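Local coordinates for BluB-like flavoprotein (PDB 3EO8) that binds flavin mononucleotide and, as a member of the nitroreductase family, probably works as an oxidoreductase, at residues A61-L72 / F86-Y97; G157-N167 / L190-P199. All blocks are in the same frame, centred on the assembly; numbering follows the deposited sequence.

Contact 1 pairs helix 54-75 with helix 80-93 and the turn that follows it; contact 2 pairs strand 159-163, outermost within the chain in its four-stranded antiparallel sheet, with strand 189-197. They follow one another along the chain, contact 1 closing before contact 2 opens, and their centres lie about 15 Å apart. They meet at the flavin: Thr94 OG1 lies 2.7 Å from Ser165 OG, a probable hydrogen bond, and Phe96 CZ packs 3.6 Å from Cys161 SG. Residues at the C-terminal end of helix 80-93 and just beyond it therefore meet strand 159-163 and the turn after it, beside the flavin. Both contacts also touch the second subunit, consistent with the dimeric flavin sites of the nitroreductase fold.

Contact 1: residues A61-L72 / F86-Y97; sequences ADVITKKQQEIL and FRKFVKNFTLFY. With FMN (flavin mononucleotide), chain G; ACT (acetate ion), chain I.
Gln68 reaches from helix 54-75 into the side of helix 80-93, and its CG lies anti to the backbone N with an extended chain beyond. CB starts the chain toward the other helix; CG then passes Phe86 CE2 at 3.7 Å, the amide plane standing 77° from the ring. CD rests on Val90 CG1, and NE2 comes within 3.3 Å of Val90 CB. NE2 also donates to a water at 2.9 Å, and that water donates to Arg87 O, so the amide is tied to the opposite backbone through solvent.

One turn on, Leu72 CD2 touches the edge of the Phe86 ring in its plane, 3.6 Å from Phe86 CD2, and lies over the centre of one face of the Arg87 guanidinium, whose NH2 forms a salt bridge with Asp76. At the other end Ala61 CB packs on Leu95 CD2 (3.9 Å), and Ile64 CD1 meets Tyr97 CE2.

The axes of segments 61-72 and 86-93 approach to 11.4 Å and run antiparallel, at 164°. Flavin N3 donates an almost straight hydrogen bond to Phe93 O (2.7 Å). Helix 170-181 packs on Val63 and Ile64, Tyr97 touches Met193 and Ala195 of strand 189-197, and Leu119 of the second subunit packs on Ile71.

Contact 2: residues G157-N167 / L190-P199; sequences GYGSCWLTSQN and LGAMLALGVP. With FMN (flavin mononucleotide), chain G.
The indole of Trp162 has the flavin methyl C8M over the centre of one face, 3.8 Å above the plane, while Ala192 CB approaches obliquely, 3.7 Å from Trp162 NE1. NE1 is hydrogen-bonded to Gln140 of the second subunit. The Tyr158 ring, just before strand 159-163, takes Gly197 O at its edge, in plane; Val198 CG2 comes obliquely to CD1, and Tyr158 OH is hydrogen-bonded to Asp26.

Two flat amides, Gln166 and Asn167, lie beyond the far end of that strand. Gln166 NE2 donates to Leu163 O, which lies in its amide plane, although the donor stands 54° out of the carbonyl plane; the same oxygen accepts Met193 N, so two donors grip it. Asn167 ND2 reaches Gly191 O (3.2 Å), likewise from above the carbonyl plane. Met193, present as selenomethionine, runs past Gln166 in the opposite direction, and Met193 CG lies 3.5 Å from Gln166 NE2.

The strands themselves are antiparallel. Gly159 with Gly197, Cys161 with Ala195 and Leu163 with Met193 are hydrogen-bonded pairs, the shortest bond being Leu163 N to Met193 O (2.7 Å). Beyond the strand, Thr164 N donates to flavin N5 (3.2 Å) and Ser165 N to flavin O4 (3.0 Å), placing the turn at the isoalloxazine edge.

Strand 189-197 also pairs with strand 102-108, where Gly191 and Ala192 both face Val106 in a classic beta bulge. Helix 137-155 packs on Trp162, Ala192 and Leu194, and helix 24-35 on Tyr158 and Leu196.

Contact 1: residues A61-L72 / F86-Y97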
loop_
_atom_site.group_PDB
_atom_site.type_symbol
_atom_site.label_atom_id
_atom_site.label_comp_id
_atom_site.label_asym_id
_atom_site.label_seq_id
_atom_site.Cartn_x
_atom_site.Cartn_y
_atom_site.Cartn_z
ATOM N N ALA A 61 5.205 -23.491 -5.958
ATOM C CA ALA A 61 5.217 -23.299 -7.419
ATOM C C ALA A 61 4.257 -24.264 -8.087
ATOM O O ALA A 61 3.435 -23.876 -8.935
ATOM C CB ALA A 61 6.655 -23.448 -7.940
ATOM N N ASP A 62 4.281 -25.511 -7.651
ATOM C CA ASP A 62 3.413 -26.522 -8.245
ATOM C C ASP A 62 1.932 -26.206 -8.054
ATOM O O ASP A 62 1.144 -26.491 -8.959
ATOM C CB ASP A 62 3.739 -27.905 -7.694
ATOM C CG ASP A 62 5.092 -28.435 -8.163
ATOM O OD1 ASP A 62 5.639 -27.962 -9.183
ATOM O OD2 ASP A 62 5.570 -29.386 -7.531
ATOM N N VAL A 63 1.515 -25.649 -6.901
ATOM C CA VAL A 63 0.079 -25.320 -6.739
ATOM C C VAL A 63 -0.302 -24.079 -7.555
ATOM O O VAL A 63 -1.439 -23.961 -8.033
ATOM C CB VAL A 63 -0.410 -25.148 -5.245
ATOM C CG1 VAL A 63 -0.260 -26.453 -4.460
ATOM C CG2 VAL A 63 0.234 -23.944 -4.569
ATOM N N ILE A 64 0.660 -23.176 -7.751
ATOM C CA ILE A 64 0.444 -22.028 -8.629
ATOM C C ILE A 64 0.230 -22.533 -10.068
ATOM O O ILE A 64 -0.776 -22.202 -10.749
ATOM C CB ILE A 64 1.610 -21.039 -8.564
ATOM C CG1 ILE A 64 1.675 -20.373 -7.178
ATOM C CG2 ILE A 64 1.474 -19.971 -9.713
ATOM C CD1 ILE A 64 3.025 -19.567 -6.870
ATOM N N THR A 65 1.120 -23.402 -10.500
ATOM C CA THR A 65 1.001 -24.032 -11.835
ATOM C C THR A 65 -0.316 -24.789 -12.029
ATOM O O THR A 65 -1.015 -24.632 -13.060
ATOM C CB THR A 65 2.204 -24.947 -12.074
ATOM O OG1 THR A 65 3.389 -24.147 -12.086
ATOM C CG2 THR A 65 2.043 -25.708 -13.405
ATOM N N LYS A 66 -0.705 -25.576 -11.033
ATOM C CA LYS A 66 -1.898 -26.379 -11.143
ATOM C C LYS A 66 -3.126 -25.491 -11.275
ATOM O O LYS A 66 -4.015 -25.744 -12.084
ATOM C CB LYS A 66 -2.013 -27.284 -9.922
ATOM C CG LYS A 66 -3.159 -28.250 -9.961
ATOM C CD LYS A 66 -3.172 -29.102 -8.733
ATOM C CE LYS A 66 -4.322 -30.101 -8.767
ATOM N NZ LYS A 66 -4.106 -31.102 -7.690
ATOM N N LYS A 67 -3.192 -24.453 -10.463
ATOM C CA LYS A 67 -4.305 -23.499 -10.534
ATOM C C LYS A 67 -4.277 -22.769 -11.876
ATOM O O LYS A 67 -5.295 -22.595 -12.502
ATOM C CB LYS A 67 -4.228 -22.491 -9.382
ATOM C CG LYS A 67 -5.533 -21.736 -9.121
ATOM C CD LYS A 67 -6.535 -22.572 -8.332
ATOM C CE LYS A 67 -7.803 -21.758 -8.084
ATOM N NZ LYS A 67 -8.731 -22.384 -7.076
ATOM N N GLN A 68 -3.087 -22.323 -12.282
ATOM C CA GLN A 68 -2.895 -21.732 -13.628
ATOM C C GLN A 68 -3.431 -22.620 -14.739
ATOM O O GLN A 68 -4.089 -22.144 -15.654
ATOM C CB GLN A 68 -1.414 -21.478 -13.915
ATOM C CG GLN A 68 -1.144 -20.865 -15.273
ATOM C CD GLN A 68 0.265 -21.166 -15.734
ATOM O OE1 GLN A 68 0.867 -22.155 -15.296
ATOM N NE2 GLN A 68 0.782 -20.343 -16.644
ATOM N N GLN A 69 -3.134 -23.913 -14.673
ATOM C CA GLN A 69 -3.556 -24.799 -15.734
ATOM C C GLN A 69 -5.084 -24.927 -15.822
ATOM O O GLN A 69 -5.621 -25.049 -16.914
ATOM C CB GLN A 69 -2.894 -26.148 -15.582
ATOM C CG GLN A 69 -1.393 -26.117 -15.814
ATOM C CD GLN A 69 -0.980 -25.768 -17.236
ATOM O OE1 GLN A 69 -1.643 -26.124 -18.204
ATOM N NE2 GLN A 69 0.143 -25.078 -17.358
ATOM N N GLU A 70 -5.775 -24.899 -14.683
ATOM C CA GLU A 70 -7.233 -24.938 -14.678
ATOM C C GLU A 70 -7.795 -23.739 -15.430
ATOM O O GLU A 70 -8.781 -23.885 -16.169
ATOM C CB GLU A 70 -7.776 -24.932 -13.243
ATOM C CG GLU A 70 -7.332 -26.104 -12.396
ATOM C CD GLU A 70 -7.744 -25.943 -10.932
ATOM O OE1 GLU A 70 -8.465 -24.952 -10.612
ATOM O OE2 GLU A 70 -7.358 -26.827 -10.122
ATOM N N ILE A 71 -7.161 -22.574 -15.259
ATOM C CA ILE A 71 -7.548 -21.369 -15.997
ATOM C C ILE A 71 -7.206 -21.502 -17.503
ATOM O O ILE A 71 -8.056 -21.256 -18.339
ATOM C CB ILE A 71 -6.916 -20.091 -15.417
ATOM C CG1 ILE A 71 -7.370 -19.876 -13.956
ATOM C CG2 ILE A 71 -7.290 -18.940 -16.265
ATOM C CD1 ILE A 71 -6.516 -18.867 -13.142
ATOM N N LEU A 72 -5.988 -21.956 -17.818
ATOM C CA LEU A 72 -5.533 -22.095 -19.200
ATOM C C LEU A 72 -6.406 -23.005 -20.078
ATOM O O LEU A 72 -6.674 -22.695 -21.248
ATOM C CB LEU A 72 -4.062 -22.573 -19.237
ATOM C CG LEU A 72 -3.029 -21.511 -18.901
ATOM C CD1 LEU A 72 -1.643 -22.124 -18.741
ATOM C CD2 LEU A 72 -2.994 -20.379 -19.945
ATOM N N PHE A 86 -0.803 -15.562 -21.315
ATOM C CA PHE A 86 -0.805 -15.919 -19.870
ATOM C C PHE A 86 0.268 -16.969 -19.509
ATOM O O PHE A 86 0.896 -16.876 -18.449
ATOM C CB PHE A 86 -2.190 -16.403 -19.460
ATOM C CG PHE A 86 -2.388 -16.566 -17.977
ATOM C CD1 PHE A 86 -2.106 -15.548 -17.109
ATOM C CD2 PHE A 86 -2.938 -17.739 -17.465
ATOM C CE1 PHE A 86 -2.358 -15.695 -15.731
ATOM C CE2 PHE A 86 -3.184 -17.880 -16.114
ATOM C CZ PHE A 86 -2.876 -16.851 -15.251
ATOM N N ARG A 87 0.504 -17.941 -20.389
ATOM C CA ARG A 87 1.607 -18.887 -20.200
ATOM C C ARG A 87 2.948 -18.174 -20.034
ATOM O O ARG A 87 3.752 -18.501 -19.153
ATOM C CB ARG A 87 1.681 -19.846 -21.401
ATOM C CG ARG A 87 0.537 -20.822 -21.472
ATOM C CD ARG A 87 0.553 -21.789 -22.705
ATOM N NE ARG A 87 -0.514 -22.764 -22.523
ATOM C CZ ARG A 87 -1.734 -22.721 -23.060
ATOM N NH1 ARG A 87 -2.095 -21.818 -23.967
ATOM N NH2 ARG A 87 -2.598 -23.657 -22.733
ATOM N N LYS A 88 3.204 -17.210 -20.914
ATOM C CA LYS A 88 4.490 -16.497 -20.890
ATOM C C LYS A 88 4.534 -15.634 -19.643
ATOM O O LYS A 88 5.563 -15.540 -18.982
ATOM C CB LYS A 88 4.660 -15.614 -22.144
ATOM C CG LYS A 88 6.056 -14.923 -22.217
ATOM C CD LYS A 88 6.281 -14.097 -23.509
ATOM N N PHE A 89 3.412 -14.991 -19.330
ATOM C CA PHE A 89 3.344 -14.100 -18.166
ATOM C C PHE A 89 3.687 -14.818 -16.843
ATOM O O PHE A 89 4.482 -14.325 -16.030
ATOM C CB PHE A 89 1.956 -13.455 -18.069
ATOM C CG PHE A 89 1.752 -12.699 -16.811
ATOM C CD1 PHE A 89 2.192 -11.404 -16.689
ATOM C CD2 PHE A 89 1.162 -13.311 -15.706
ATOM C CE1 PHE A 89 2.031 -10.713 -15.493
ATOM C CE2 PHE A 89 1.002 -12.623 -14.526
ATOM C CZ PHE A 89 1.444 -11.328 -14.419
ATOM N N VAL A 90 3.091 -15.988 -16.629
ATOM C CA VAL A 90 3.325 -16.702 -15.375
ATOM C C VAL A 90 4.792 -17.136 -15.203
ATOM O O VAL A 90 5.324 -17.058 -14.095
ATOM C CB VAL A 90 2.355 -17.841 -15.203
ATOM C CG1 VAL A 90 2.702 -18.692 -13.972
ATOM C CG2 VAL A 90 0.978 -17.255 -15.112
ATOM N N LYS A 91 5.458 -17.526 -16.296
ATOM C CA LYS A 91 6.892 -17.883 -16.241
ATOM C C LYS A 91 7.741 -16.703 -15.901
ATOM O O LYS A 91 8.666 -16.792 -15.082
ATOM C CB LYS A 91 7.400 -18.374 -17.588
ATOM C CG LYS A 91 6.962 -19.720 -17.949
ATOM C CD LYS A 91 7.456 -20.043 -19.378
ATOM C CE LYS A 91 6.596 -21.149 -19.965
ATOM N NZ LYS A 91 6.994 -21.500 -21.342
ATOM N N ASN A 92 7.455 -15.590 -16.558
ATOM C CA ASN A 92 8.340 -14.431 -16.469
ATOM C C ASN A 92 8.110 -13.549 -15.250
ATOM O O ASN A 92 9.062 -12.969 -14.694
ATOM C CB ASN A 92 8.235 -13.656 -17.770
ATOM C CG ASN A 92 8.905 -14.400 -18.929
ATOM O OD1 ASN A 92 9.796 -15.227 -18.718
ATOM N ND2 ASN A 92 8.471 -14.109 -20.149
ATOM N N PHE A 93 6.849 -13.470 -14.835
ATOM C CA PHE A 93 6.410 -12.588 -13.741
ATOM C C PHE A 93 5.856 -13.301 -12.501
ATOM O O PHE A 93 5.390 -12.657 -11.554
ATOM C CB PHE A 93 5.408 -11.553 -14.282
ATOM C CG PHE A 93 6.018 -10.662 -15.328
ATOM C CD1 PHE A 93 6.873 -9.640 -14.949
ATOM C CD2 PHE A 93 5.815 -10.906 -16.692
ATOM C CE1 PHE A 93 7.487 -8.833 -15.921
ATOM C CE2 PHE A 93 6.417 -10.112 -17.663
ATOM C CZ PHE A 93 7.258 -9.081 -17.272
ATOM N N THR A 94 5.927 -14.616 -12.446
ATOM C CA THR A 94 5.551 -15.279 -11.195
ATOM C C THR A 94 6.598 -16.349 -10.797
ATOM O O THR A 94 7.235 -16.251 -9.746
ATOM C CB THR A 94 4.134 -15.923 -11.234
ATOM O OG1 THR A 94 3.183 -15.034 -11.854
ATOM C CG2 THR A 94 3.674 -16.257 -9.806
ATOM N N LEU A 95 6.810 -17.352 -11.643
ATOM C CA LEU A 95 7.568 -18.504 -11.200
ATOM C C LEU A 95 9.084 -18.240 -11.167
ATOM O O LEU A 95 9.836 -19.115 -10.759
ATOM C CB LEU A 95 7.250 -19.736 -12.034
ATOM C CG LEU A 95 5.825 -20.296 -11.941
ATOM C CD1 LEU A 95 5.653 -21.448 -12.988
ATOM C CD2 LEU A 95 5.553 -20.763 -10.531
ATOM N N PHE A 96 9.515 -17.047 -11.587
ATOM C CA PHE A 96 10.925 -16.650 -11.487
ATOM C C PHE A 96 11.428 -16.562 -10.056
ATOM O O PHE A 96 12.634 -16.566 -9.834
ATOM C CB PHE A 96 11.174 -15.283 -12.150
ATOM C CG PHE A 96 10.659 -14.156 -11.347
ATOM C CD1 PHE A 96 11.431 -13.610 -10.336
ATOM C CD2 PHE A 96 9.369 -13.703 -11.525
ATOM C CE1 PHE A 96 10.963 -12.606 -9.551
ATOM C CE2 PHE A 96 8.879 -12.689 -10.739
ATOM C CZ PHE A 96 9.664 -12.149 -9.737
ATOM N N TYR A 97 10.532 -16.477 -9.076
ATOM C CA TYR A 97 10.961 -16.401 -7.675
ATOM C C TYR A 97 11.845 -17.577 -7.263
ATOM O O TYR A 97 12.628 -17.461 -6.318
ATOM C CB TYR A 97 9.773 -16.278 -6.706
ATOM C CG TYR A 97 9.014 -17.569 -6.419
ATOM C CD1 TYR A 97 9.478 -18.498 -5.505
ATOM C CD2 TYR A 97 7.823 -17.829 -7.041
ATOM C CE1 TYR A 97 8.787 -19.686 -5.238
ATOM C CE2 TYR A 97 7.112 -18.991 -6.793
ATOM C CZ TYR A 97 7.597 -19.926 -5.894
ATOM O OH TYR A 97 6.904 -21.116 -5.661
HETATM N N1 FMN G . 6.472 -7.974 -10.609
HETATM C C2 FMN G . 6.420 -9.270 -11.065
HETATM O O2 FMN G . 7.262 -9.728 -11.849
HETATM N N3 FMN G . 5.419 -10.098 -10.635
HETATM C C4 FMN G . 4.421 -9.677 -9.807
HETATM O O4 FMN G . 3.544 -10.488 -9.434
HETATM C C4A FMN G . 4.466 -8.369 -9.340
HETATM N N5 FMN G . 3.495 -7.917 -8.467
HETATM C C5A FMN G . 3.553 -6.633 -7.968
HETATM C C6 FMN G . 2.581 -6.233 -7.069
HETATM C C7 FMN G . 2.626 -4.952 -6.546
HETATM C C7M FMN G . 1.823 -4.703 -5.312
HETATM C C8 FMN G . 3.667 -4.090 -6.910
HETATM C C8M FMN G . 3.949 -2.877 -6.068
HETATM C C9 FMN G . 4.638 -4.508 -7.806
HETATM C C9A FMN G . 4.599 -5.786 -8.340
HETATM N N10 FMN G . 5.541 -6.229 -9.268
HETATM C C10 FMN G . 5.506 -7.532 -9.721
HETATM C "C1'" FMN G . 6.635 -5.331 -9.783
HETATM C "C2'" FMN G . 6.162 -4.372 -10.874
HETATM O "O2'" FMN G . 6.001 -5.066 -12.106
HETATM C "C3'" FMN G . 7.203 -3.273 -11.038
HETATM O "O3'" FMN G . 7.291 -2.549 -9.816
HETATM C "C4'" FMN G . 6.967 -2.311 -12.198
HETATM O "O4'" FMN G . 6.990 -2.988 -13.443
HETATM C "C5'" FMN G . 8.062 -1.236 -12.177
HETATM O "O5'" FMN G . 9.319 -1.859 -12.367
HETATM P P FMN G . 10.518 -1.532 -11.325
HETATM O O1P FMN G . 11.746 -2.286 -11.741
HETATM O O2P FMN G . 10.011 -2.021 -9.977
HETATM O O3P FMN G . 10.790 -0.039 -11.219
HETATM C C ACT I . -8.099 -19.036 -4.424
HETATM O O ACT I . -7.161 -18.514 -3.796
HETATM O OXT ACT I . -7.886 -20.194 -4.870
HETATM C CH3 ACT I . -9.408 -18.315 -4.646
HETATM O O HOH W 1 3.409 -20.740 -17.778
HETATM O O HOH W 2 -2.365 -25.580 -20.640
#

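Contact 2: residues G157-N167 / L190-P199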
loop_
_atom_site.group_PDB
_atom_site.type_symbol
_atom_site.label_atom_id
_atom_site.label_comp_id
_atom_site.label_asym_id
_atom_site.label_seq_id
_atom_site.Cartn_x
_atom_site.Cartn_y
_atom_site.Cartn_z
ATOM N N GLY A 157 22.441 -4.694 0.901
ATOM C CA GLY A 157 23.190 -5.316 -0.187
ATOM C C GLY A 157 22.427 -6.353 -0.985
ATOM O O GLY A 157 23.017 -7.121 -1.750
ATOM N N TYR A 158 21.118 -6.356 -0.817
ATOM C CA TYR A 158 20.265 -7.320 -1.477
ATOM C C TYR A 158 19.280 -6.587 -2.372
ATOM O O TYR A 158 19.424 -5.404 -2.623
ATOM C CB TYR A 158 19.521 -8.139 -0.430
ATOM C CG TYR A 158 20.383 -8.793 0.619
ATOM C CD1 TYR A 158 21.053 -9.994 0.364
ATOM C CD2 TYR A 158 20.488 -8.243 1.891
ATOM C CE1 TYR A 158 21.830 -10.595 1.334
ATOM C CE2 TYR A 158 21.257 -8.826 2.858
ATOM C CZ TYR A 158 21.911 -10.011 2.592
ATOM O OH TYR A 158 22.644 -10.608 3.598
ATOM N N GLY A 159 18.290 -7.314 -2.885
ATOM C CA GLY A 159 17.232 -6.719 -3.672
ATOM C C GLY A 159 16.112 -7.720 -3.755
ATOM O O GLY A 159 16.268 -8.861 -3.327
ATOM N N SER A 160 14.973 -7.310 -4.306
ATOM C CA SER A 160 13.811 -8.152 -4.266
ATOM C C SER A 160 12.821 -7.788 -5.374
ATOM O O SER A 160 12.932 -6.747 -6.024
ATOM C CB SER A 160 13.116 -7.993 -2.883
ATOM O OG SER A 160 12.498 -6.708 -2.741
ATOM N N CYS A 161 11.838 -8.648 -5.554
ATOM C CA CYS A 161 10.692 -8.323 -6.369
ATOM C C CYS A 161 9.514 -8.635 -5.515
ATOM O O CYS A 161 9.486 -9.650 -4.833
ATOM C CB CYS A 161 10.630 -9.152 -7.650
ATOM S SG CYS A 161 9.352 -8.661 -8.874
ATOM N N TRP A 162 8.549 -7.736 -5.590
ATOM C CA TRP A 162 7.248 -7.835 -4.945
ATOM C C TRP A 162 6.308 -8.585 -5.881
ATOM O O TRP A 162 6.304 -8.307 -7.063
ATOM C CB TRP A 162 6.798 -6.396 -4.792
ATOM C CG TRP A 162 5.674 -6.032 -3.874
ATOM C CD1 TRP A 162 4.526 -6.724 -3.612
ATOM C CD2 TRP A 162 5.540 -4.773 -3.226
ATOM N NE1 TRP A 162 3.731 -5.990 -2.769
ATOM C CE2 TRP A 162 4.329 -4.784 -2.526
ATOM C CE3 TRP A 162 6.364 -3.649 -3.131
ATOM C CZ2 TRP A 162 3.905 -3.704 -1.747
ATOM C CZ3 TRP A 162 5.951 -2.580 -2.345
ATOM C CH2 TRP A 162 4.718 -2.616 -1.675
ATOM N N LEU A 163 5.555 -9.556 -5.372
ATOM C CA LEU A 163 4.624 -10.315 -6.203
ATOM C C LEU A 163 3.234 -10.366 -5.644
ATOM O O LEU A 163 3.024 -10.710 -4.487
ATOM C CB LEU A 163 5.105 -11.746 -6.378
ATOM C CG LEU A 163 6.456 -11.960 -7.101
ATOM C CD1 LEU A 163 7.679 -11.880 -6.189
ATOM C CD2 LEU A 163 6.429 -13.309 -7.864
ATOM N N THR A 164 2.262 -10.090 -6.494
ATOM C CA THR A 164 0.870 -10.413 -6.173
ATOM C C THR A 164 0.245 -11.258 -7.272
ATOM O O THR A 164 -0.921 -11.664 -7.157
ATOM C CB THR A 164 0.017 -9.154 -5.892
ATOM O OG1 THR A 164 0.080 -8.247 -6.992
ATOM C CG2 THR A 164 0.466 -8.480 -4.583
ATOM N N SER A 165 0.988 -11.563 -8.332
ATOM C CA SER A 165 0.405 -12.251 -9.493
ATOM C C SER A 165 0.028 -13.702 -9.179
ATOM O O SER A 165 -0.712 -14.308 -9.911
ATOM C CB SER A 165 1.330 -12.214 -10.714
ATOM O OG SER A 165 2.567 -12.825 -10.455
ATOM N N GLN A 166 0.548 -14.253 -8.093
ATOM C CA GLN A 166 0.181 -15.606 -7.687
ATOM C C GLN A 166 -1.202 -15.727 -7.046
ATOM O O GLN A 166 -1.639 -16.842 -6.763
ATOM C CB GLN A 166 1.222 -16.140 -6.690
ATOM C CG GLN A 166 1.165 -15.533 -5.295
ATOM C CD GLN A 166 1.690 -14.106 -5.212
ATOM O OE1 GLN A 166 2.476 -13.672 -6.060
ATOM N NE2 GLN A 166 1.279 -13.366 -4.161
ATOM N N ASN A 167 -1.864 -14.613 -6.758
ATOM C CA ASN A 167 -2.945 -14.633 -5.766
ATOM C C ASN A 167 -4.248 -15.279 -6.224
ATOM O O ASN A 167 -5.079 -15.580 -5.378
ATOM C CB ASN A 167 -3.218 -13.238 -5.170
ATOM C CG ASN A 167 -2.134 -12.784 -4.180
ATOM O OD1 ASN A 167 -1.390 -13.579 -3.624
ATOM N ND2 ASN A 167 -2.057 -11.488 -3.973
ATOM N N LEU A 190 -2.761 -14.610 2.474
ATOM C CA LEU A 190 -1.595 -14.193 1.703
ATOM C C LEU A 190 -1.882 -12.853 1.043
ATOM O O LEU A 190 -2.889 -12.693 0.351
ATOM C CB LEU A 190 -1.249 -15.246 0.673
ATOM C CG LEU A 190 0.018 -14.969 -0.099
ATOM C CD1 LEU A 190 1.223 -15.067 0.801
ATOM C CD2 LEU A 190 0.086 -15.907 -1.304
ATOM N N GLY A 191 -1.045 -11.860 1.306
ATOM C CA GLY A 191 -1.184 -10.571 0.632
ATOM C C GLY A 191 -0.264 -10.415 -0.574
ATOM O O GLY A 191 -0.661 -9.906 -1.625
ATOM N N ALA A 192 0.988 -10.820 -0.397
ATOM C CA ALA A 192 2.014 -10.641 -1.405
ATOM C C ALA A 192 3.133 -11.648 -1.113
ATOM O O ALA A 192 3.162 -12.216 -0.012
ATOM C CB ALA A 192 2.548 -9.203 -1.385
HETATM N N MSE A 193 4.004 -11.900 -2.097
HETATM C CA MSE A 193 5.292 -12.529 -1.846
HETATM C C MSE A 193 6.407 -11.595 -2.245
HETATM O O MSE A 193 6.217 -10.620 -2.993
HETATM C CB MSE A 193 5.464 -13.863 -2.581
HETATM C CG MSE A 193 4.188 -14.676 -2.692
HETATM SE SE MSE A 193 4.405 -16.492 -3.305
HETATM C CE MSE A 193 4.906 -16.230 -5.138
ATOM N N LEU A 194 7.576 -11.863 -1.674
ATOM C CA LEU A 194 8.811 -11.200 -2.059
ATOM C C LEU A 194 9.839 -12.258 -2.446
ATOM O O LEU A 194 10.090 -13.221 -1.667
ATOM C CB LEU A 194 9.354 -10.400 -0.907
ATOM C CG LEU A 194 8.583 -9.163 -0.509
ATOM C CD1 LEU A 194 8.898 -8.763 0.957
ATOM C CD2 LEU A 194 8.960 -8.080 -1.475
ATOM N N ALA A 195 10.420 -12.100 -3.636
ATOM C CA ALA A 195 11.596 -12.889 -4.031
ATOM C C ALA A 195 12.810 -12.076 -3.601
ATOM O O ALA A 195 12.955 -10.923 -4.016
ATOM C CB ALA A 195 11.637 -13.142 -5.568
ATOM N N LEU A 196 13.681 -12.682 -2.795
ATOM C CA LEU A 196 14.734 -11.958 -2.100
ATOM C C LEU A 196 16.083 -12.633 -2.250
ATOM O O LEU A 196 16.222 -13.826 -2.002
ATOM C CB LEU A 196 14.384 -11.863 -0.601
ATOM C CG LEU A 196 15.352 -11.151 0.351
ATOM C CD1 LEU A 196 15.515 -9.630 0.005
ATOM C CD2 LEU A 196 14.886 -11.376 1.838
ATOM N N GLY A 197 17.088 -11.842 -2.608
ATOM C CA GLY A 197 18.450 -12.341 -2.820
ATOM C C GLY A 197 19.450 -11.247 -3.127
ATOM O O GLY A 197 19.143 -10.061 -3.067
ATOM N N VAL A 198 20.674 -11.648 -3.443
ATOM C CA VAL A 198 21.651 -10.709 -3.933
ATOM C C VAL A 198 21.377 -10.583 -5.412
ATOM O O VAL A 198 21.387 -11.589 -6.130
ATOM C CB VAL A 198 23.084 -11.195 -3.730
ATOM C CG1 VAL A 198 24.042 -10.215 -4.390
ATOM C CG2 VAL A 198 23.386 -11.388 -2.214
ATOM N N PRO A 199 21.080 -9.359 -5.878
ATOM C CA PRO A 199 20.649 -9.181 -7.272
ATOM C C PRO A 199 21.745 -9.418 -8.296
ATOM O O PRO A 199 22.909 -9.098 -8.034
ATOM C CB PRO A 199 20.200 -7.707 -7.314
ATOM C CG PRO A 199 20.934 -7.060 -6.224
ATOM C CD PRO A 199 21.102 -8.086 -5.139
HETATM N N1 FMN G . 6.472 -7.974 -10.609
HETATM C C2 FMN G . 6.420 -9.270 -11.065
HETATM O O2 FMN G . 7.262 -9.728 -11.849
HETATM N N3 FMN G . 5.419 -10.098 -10.635
HETATM C C4 FMN G . 4.421 -9.677 -9.807
HETATM O O4 FMN G . 3.544 -10.488 -9.434
HETATM C C4A FMN G . 4.466 -8.369 -9.340
HETATM N N5 FMN G . 3.495 -7.917 -8.467
HETATM C C5A FMN G . 3.553 -6.633 -7.968
HETATM C C6 FMN G . 2.581 -6.233 -7.069
HETATM C C7 FMN G . 2.626 -4.952 -6.546
HETATM C C7M FMN G . 1.823 -4.703 -5.312
HETATM C C8 FMN G . 3.667 -4.090 -6.910
HETATM C C8M FMN G . 3.949 -2.877 -6.068
HETATM C C9 FMN G . 4.638 -4.508 -7.806
HETATM C C9A FMN G . 4.599 -5.786 -8.340
HETATM N N10 FMN G . 5.541 -6.229 -9.268
HETATM C C10 FMN G . 5.506 -7.532 -9.721
HETATM C "C1'" FMN G . 6.635 -5.331 -9.783
HETATM C "C2'" FMN G . 6.162 -4.372 -10.874
HETATM O "O2'" FMN G . 6.001 -5.066 -12.106
HETATM C "C3'" FMN G . 7.203 -3.273 -11.038
HETATM O "O3'" FMN G . 7.291 -2.549 -9.816
HETATM C "C4'" FMN G . 6.967 -2.311 -12.198
HETATM O "O4'" FMN G . 6.990 -2.988 -13.443
HETATM C "C5'" FMN G . 8.062 -1.236 -12.177
HETATM O "O5'" FMN G . 9.319 -1.859 -12.367
HETATM P P FMN G . 10.518 -1.532 -11.325
HETATM O O1P FMN G . 11.746 -2.286 -11.741
HETATM O O2P FMN G . 10.011 -2.021 -9.977
HETATM O O3P FMN G . 10.790 -0.039 -11.219
#